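Local coordinates for RidA family protein (Psychrobacter sp. MES7-P7E, PDB 6L8P) that probably hydrolyses reactive enamine or imine intermediates to release ammonia, as a trimeric member of the RidA deaminase family from an Antarctic bacterium, at residues Val93-Ser98 / Val137-Ile142; Ile26-Ala31 / Ile78-Glu83. The protein carries 1 engineered substitution. One frame throughout, in Å; residues are numbered along the deposited sequence.

In the fold
Helix 67-84 links the two contacts: it covers one face of the strand pair of contact 1 and supplies one side of contact 2. Contact 1 joins the neighbouring strands 92-99 and 137-144, and contact 2 brings the loop after strand 23-26 against the helix; their centres lie about 15 Å apart. I78, on the helix segment of contact 2, connects them: its CD1 packs 3.6 Å from S141 OG and 3.8 Å from I139 CG2. Contact 1 also reaches the subunit interface, where the side chain of E138 lies about 4 Å from a bound malonate ion. The ion probably came from the crystallisation liquor, but its position is consistent with the intersubunit active-site clefts of RidA proteins. Contact 2 touches no other chain of the assembly.

Contact 1 of 2, residues Val93-Ser98 / Val137-Ile142; sequences VKFNVS and VEIESI
F95 and I139 pack where strands 93-98 and 137-142 run antiparallel, I139 CG2 lying 3.5 Å from F95 CD1. With its CG anti to the carbonyl carbon (chi1 -79°), the phenyl group leans toward the partner strand, and S141 OG comes to its edge, 3.3 Å from F95 CE1. K94-I142, N96-E140 and S98-E138 are hydrogen-bonded pairs, F95-S141 and V97-I139 non-hydrogen-bonded ones, which puts the latter four residues on the face covered by helix 67-84. Being buried, this tight face takes apolar F95, V97 and I139; S141 is small enough for the ring edge. The other face is polar, holds water and turns to the subunit interface, less closed at partly exposed N96. N96 and E140 point the same way, amide and carboxylate planes 60° apart; N96 OD1 and E140 OE2, both acceptors 3.2 Å apart, cannot bond directly. A water takes up E140 OE2, at 2.7 Å, N96 O and S98 OG. On the third subunit, K94 NZ (salt bridge) and N96 ND2 (hydrogen bond) meet E140 OE1, which probably balances its charge. At one end I142 O accepts from V93 N at 2.8 Å and K94 N at 3.3 Å, a classic beta bulge in the mixed sheet on which the RidA trimer assembles.

Contact 2 of 2, residues Ile26-Ala31 / Ile78-Glu83; sequences IQTDKA and IKAICE
T28, K30 and A31 meet A80 and I81 without any aromatic ring; the flat groups are the amide of Q27 and the carboxylate of D29, both on the exposed side of the loop. Q27 NE2 gives D29 OD1 a 2.9 Å hydrogen bond that lies close to the amide plane but comes down from above the carboxylate, 44° out of it. Next along the loop, T28 OG1 accepts from K30 N at 3.0 Å, an ST turn laid over the type I turn from T28 to A31. That use of the hydroxyl leaves T28 CG2 between the backbone N and the carbonyl carbon, obliquely across I81. Threonine suits the place, because its oxygen shapes the turn while its methyl packs. Small alanines let the chains come close, with A31 CB 3.6 Å from I81 CG1 and A80 CB 3.8 Å from K30 CB. Only the base of the K30 side chain takes part; its amino group lies farther from the helix. One water ties T28 OG1, at 3.1 Å, to A80 O, at 2.8 Å. I26 CG2 reaches I81 CG2 at 4.2 Å. The loop thus lies along one flank of helix 67-84, while I81 also rests on strands 41-44 and 47-54, and I78 and C82, facing away from the loop, pack on strand 137-144.

Contact 1 of 2, residues Val93-Ser98 / Val137-Ile142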
loop_
_atom_site.group_PDB
_atom_site.type_symbol
_atom_site.label_atom_id
_atom_site.label_comp_id
_atom_site.label_asym_id
_atom_site.label_seq_id
_atom_site.Cartn_x
_atom_site.Cartn_y
_atom_site.Cartn_z
ATOM N N VAL A 93 4.276 -9.228 -8.730
ATOM C CA VAL A 93 4.295 -8.016 -9.548
ATOM C C VAL A 93 4.558 -6.770 -8.732
ATOM O O VAL A 93 5.049 -5.781 -9.307
ATOM C CB VAL A 93 2.988 -7.867 -10.356
ATOM C CG1 VAL A 93 2.860 -9.035 -11.385
ATOM C CG2 VAL A 93 1.737 -7.732 -9.498
ATOM N N LYS A 94 4.302 -6.796 -7.413
ATOM C CA LYS A 94 4.545 -5.595 -6.605
ATOM C C LYS A 94 4.883 -6.046 -5.190
ATOM O O LYS A 94 4.184 -6.898 -4.638
ATOM C CB LYS A 94 3.310 -4.658 -6.599
ATOM C CG LYS A 94 3.342 -3.493 -5.604
ATOM C CD LYS A 94 4.311 -2.435 -6.031
ATOM C CE LYS A 94 4.366 -1.248 -5.015
ATOM N NZ LYS A 94 2.986 -0.650 -4.730
ATOM N N PHE A 95 5.959 -5.497 -4.644
ATOM C CA PHE A 95 6.292 -5.609 -3.224
ATOM C C PHE A 95 6.145 -4.240 -2.559
ATOM O O PHE A 95 6.549 -3.219 -3.120
ATOM C CB PHE A 95 7.755 -6.046 -3.034
ATOM C CG PHE A 95 8.013 -7.507 -3.227
ATOM C CD1 PHE A 95 7.308 -8.467 -2.489
ATOM C CD2 PHE A 95 9.007 -7.922 -4.135
ATOM C CE1 PHE A 95 7.598 -9.820 -2.651
ATOM C CE2 PHE A 95 9.322 -9.272 -4.285
ATOM C CZ PHE A 95 8.602 -10.229 -3.554
ATOM N N ASN A 96 5.661 -4.223 -1.316
ATOM C CA ASN A 96 5.670 -3.000 -0.515
ATOM C C ASN A 96 6.489 -3.289 0.721
ATOM O O ASN A 96 6.135 -4.175 1.508
ATOM C CB ASN A 96 4.252 -2.588 -0.137
ATOM C CG ASN A 96 4.165 -1.170 0.289
ATOM O OD1 ASN A 96 4.096 -0.874 1.481
ATOM N ND2 ASN A 96 4.153 -0.269 -0.678
ATOM N N VAL A 97 7.582 -2.566 0.891
ATOM C CA VAL A 97 8.527 -2.834 1.974
ATOM C C VAL A 97 8.423 -1.743 3.033
ATOM O O VAL A 97 8.518 -0.548 2.712
ATOM C CB VAL A 97 9.959 -2.876 1.449
ATOM C CG1 VAL A 97 10.923 -3.155 2.589
ATOM C CG2 VAL A 97 10.099 -3.962 0.326
ATOM N N SER A 98 8.276 -2.151 4.301
ATOM C CA SER A 98 8.332 -1.235 5.430
ATOM C C SER A 98 9.528 -1.613 6.290
ATOM O O SER A 98 9.636 -2.761 6.734
ATOM C CB SER A 98 7.047 -1.316 6.251
ATOM O OG SER A 98 5.888 -1.124 5.425
ATOM N N VAL A 137 11.356 -5.369 9.641
ATOM C CA VAL A 137 11.015 -5.369 8.211
ATOM C C VAL A 137 9.685 -6.101 8.027
ATOM O O VAL A 137 9.467 -7.178 8.599
ATOM C CB VAL A 137 12.152 -6.000 7.351
ATOM C CG1 VAL A 137 12.519 -7.411 7.828
ATOM C CG2 VAL A 137 11.709 -6.043 5.880
ATOM N N GLU A 138 8.782 -5.507 7.236
ATOM C CA GLU A 138 7.526 -6.135 6.837
ATOM C C GLU A 138 7.412 -5.985 5.328
ATOM O O GLU A 138 7.703 -4.909 4.807
ATOM C CB GLU A 138 6.312 -5.439 7.526
ATOM C CG GLU A 138 4.987 -6.014 7.114
ATOM C CD GLU A 138 3.829 -5.398 7.906
ATOM O OE1 GLU A 138 4.065 -4.753 8.966
ATOM O OE2 GLU A 138 2.656 -5.555 7.499
ATOM N N ILE A 139 7.034 -7.051 4.615
ATOM C CA ILE A 139 6.887 -6.962 3.163
ATOM C C ILE A 139 5.541 -7.519 2.787
ATOM O O ILE A 139 5.190 -8.630 3.192
ATOM C CB ILE A 139 8.016 -7.711 2.430
ATOM C CG1 ILE A 139 9.380 -7.124 2.843
ATOM C CG2 ILE A 139 7.772 -7.646 0.901
ATOM C CD1 ILE A 139 10.601 -7.749 2.084
ATOM N N GLU A 140 4.769 -6.741 2.005
ATOM C CA GLU A 140 3.488 -7.143 1.415
ATOM C C GLU A 140 3.713 -7.468 -0.053
ATOM O O GLU A 140 4.614 -6.891 -0.673
ATOM C CB GLU A 140 2.491 -6.019 1.464
ATOM C CG GLU A 140 2.249 -5.435 2.804
ATOM C CD GLU A 140 1.781 -3.991 2.633
ATOM O OE1 GLU A 140 0.725 -3.762 1.968
ATOM O OE2 GLU A 140 2.460 -3.062 3.142
ATOM N N SER A 141 2.868 -8.329 -0.623
ATOM C CA SER A 141 3.116 -8.764 -1.999
ATOM C C SER A 141 1.815 -8.863 -2.767
ATOM O O SER A 141 0.780 -9.214 -2.203
ATOM C CB SER A 141 3.750 -10.158 -2.056
ATOM O OG SER A 141 4.762 -10.278 -1.094
ATOM N N ILE A 142 1.874 -8.591 -4.075
ATOM C CA ILE A 142 0.777 -8.876 -4.987
ATOM C C ILE A 142 1.364 -9.736 -6.092
ATOM O O ILE A 142 2.427 -9.395 -6.631
ATOM C CB ILE A 142 0.152 -7.599 -5.584
ATOM C CG1 ILE A 142 -0.434 -6.746 -4.439
ATOM C CG2 ILE A 142 -0.954 -7.980 -6.621
ATOM C CD1 ILE A 142 -1.002 -5.354 -4.902
HETATM O O HOH W 1 4.882 -3.307 4.230
#

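Contact 2 of 2, residues Ile26-Ala31 / Ile78-Glu83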
loop_
_atom_site.group_PDB
_atom_site.type_symbol
_atom_site.label_atom_id
_atom_site.label_comp_id
_atom_site.label_asym_id
_atom_site.label_seq_id
_atom_site.Cartn_x
_atom_site.Cartn_y
_atom_site.Cartn_z
ATOM N N ILE A 26 -6.105 -18.301 1.266
ATOM C CA ILE A 26 -4.920 -19.148 1.232
ATOM C C ILE A 26 -4.430 -19.330 2.662
ATOM O O ILE A 26 -4.306 -18.353 3.418
ATOM C CB ILE A 26 -3.800 -18.533 0.370
ATOM C CG1 ILE A 26 -4.249 -18.170 -1.062
ATOM C CG2 ILE A 26 -2.558 -19.444 0.322
ATOM C CD1 ILE A 26 -4.909 -19.303 -1.867
ATOM N N GLN A 27 -4.125 -20.576 3.036
ATOM C CA GLN A 27 -3.518 -20.844 4.333
ATOM C C GLN A 27 -2.479 -21.939 4.164
ATOM O O GLN A 27 -2.703 -22.916 3.437
ATOM C CB GLN A 27 -4.546 -21.284 5.392
ATOM C CG GLN A 27 -3.990 -21.392 6.846
ATOM C CD GLN A 27 -3.240 -22.705 7.111
ATOM O OE1 GLN A 27 -3.485 -23.717 6.446
ATOM N NE2 GLN A 27 -2.308 -22.682 8.067
ATOM N N THR A 28 -1.344 -21.760 4.818
ATOM C CA THR A 28 -0.324 -22.799 4.870
ATOM C C THR A 28 0.366 -22.792 6.225
ATOM O O THR A 28 0.760 -21.748 6.740
ATOM C CB THR A 28 0.714 -22.660 3.746
ATOM O OG1 THR A 28 1.776 -23.604 3.949
ATOM C CG2 THR A 28 1.312 -21.250 3.678
ATOM N N ASP A 29 0.585 -23.990 6.778
ATOM C CA ASP A 29 1.384 -24.058 7.994
ATOM C C ASP A 29 2.863 -23.766 7.777
ATOM O O ASP A 29 3.609 -23.688 8.766
ATOM C CB ASP A 29 1.250 -25.452 8.628
ATOM C CG ASP A 29 -0.176 -25.802 8.975
ATOM O OD1 ASP A 29 -0.944 -24.896 9.371
ATOM O OD2 ASP A 29 -0.534 -26.995 8.852
ATOM N N LYS A 30 3.323 -23.628 6.524
ATOM C CA LYS A 30 4.714 -23.301 6.278
ATOM C C LYS A 30 4.997 -21.818 6.394
ATOM O O LYS A 30 6.154 -21.419 6.281
ATOM C CB LYS A 30 5.126 -23.815 4.899
ATOM C CG LYS A 30 5.072 -25.360 4.874
ATOM C CD LYS A 30 5.178 -25.958 3.487
ATOM C CE LYS A 30 6.004 -27.236 3.558
ATOM N NZ LYS A 30 5.142 -28.452 3.591
ATOM N N ALA A 31 3.977 -20.995 6.586
ATOM C CA ALA A 31 4.192 -19.592 6.893
ATOM C C ALA A 31 3.600 -19.271 8.259
ATOM O O ALA A 31 2.778 -20.039 8.791
ATOM C CB ALA A 31 3.553 -18.694 5.819
ATOM N N ILE A 78 6.980 -15.514 2.501
ATOM C CA ILE A 78 6.259 -15.153 1.289
ATOM C C ILE A 78 6.279 -16.296 0.294
ATOM O O ILE A 78 5.247 -16.614 -0.294
ATOM C CB ILE A 78 6.841 -13.861 0.688
ATOM C CG1 ILE A 78 6.559 -12.685 1.641
ATOM C CG2 ILE A 78 6.218 -13.582 -0.688
ATOM C CD1 ILE A 78 7.263 -11.382 1.189
ATOM N N LYS A 79 7.449 -16.910 0.097
ATOM C CA LYS A 79 7.573 -18.026 -0.849
ATOM C C LYS A 79 6.606 -19.151 -0.489
ATOM O O LYS A 79 5.916 -19.701 -1.369
ATOM C CB LYS A 79 9.022 -18.514 -0.863
ATOM C CG LYS A 79 9.330 -19.558 -1.917
ATOM C CD LYS A 79 10.844 -19.550 -2.130
ATOM C CE LYS A 79 11.412 -20.939 -2.211
ATOM N NZ LYS A 79 10.427 -21.802 -2.887
ATOM N N ALA A 80 6.507 -19.475 0.811
ATOM C CA ALA A 80 5.583 -20.533 1.211
ATOM C C ALA A 80 4.145 -20.199 0.816
ATOM O O ALA A 80 3.385 -21.079 0.372
ATOM C CB ALA A 80 5.679 -20.777 2.722
ATOM N N ILE A 81 3.740 -18.929 1.006
ATOM C CA ILE A 81 2.380 -18.554 0.661
ATOM C C ILE A 81 2.186 -18.542 -0.851
ATOM O O ILE A 81 1.122 -18.935 -1.346
ATOM C CB ILE A 81 2.041 -17.197 1.298
ATOM C CG1 ILE A 81 2.092 -17.366 2.802
ATOM C CG2 ILE A 81 0.658 -16.753 0.854
ATOM C CD1 ILE A 81 2.117 -16.052 3.585
ATOM N N CYS A 82 3.195 -18.095 -1.597
ATOM C CA CYS A 82 3.123 -18.147 -3.054
ATOM C C CYS A 82 2.841 -19.562 -3.507
ATOM O O CYS A 82 1.963 -19.790 -4.345
ATOM C CB CYS A 82 4.433 -17.681 -3.701
ATOM S SG CYS A 82 4.785 -15.897 -3.555
ATOM N N GLU A 83 3.577 -20.518 -2.939
ATOM C CA GLU A 83 3.418 -21.915 -3.347
ATOM C C GLU A 83 2.053 -22.447 -2.957
ATOM O O GLU A 83 1.426 -23.180 -3.731
ATOM C CB GLU A 83 4.533 -22.752 -2.741
ATOM C CG GLU A 83 5.883 -22.380 -3.313
ATOM C CD GLU A 83 7.026 -23.032 -2.562
ATOM O OE1 GLU A 83 6.784 -23.558 -1.454
ATOM O OE2 GLU A 83 8.161 -23.025 -3.084
HETATM O O HOH W 2 3.387 -23.673 1.319
#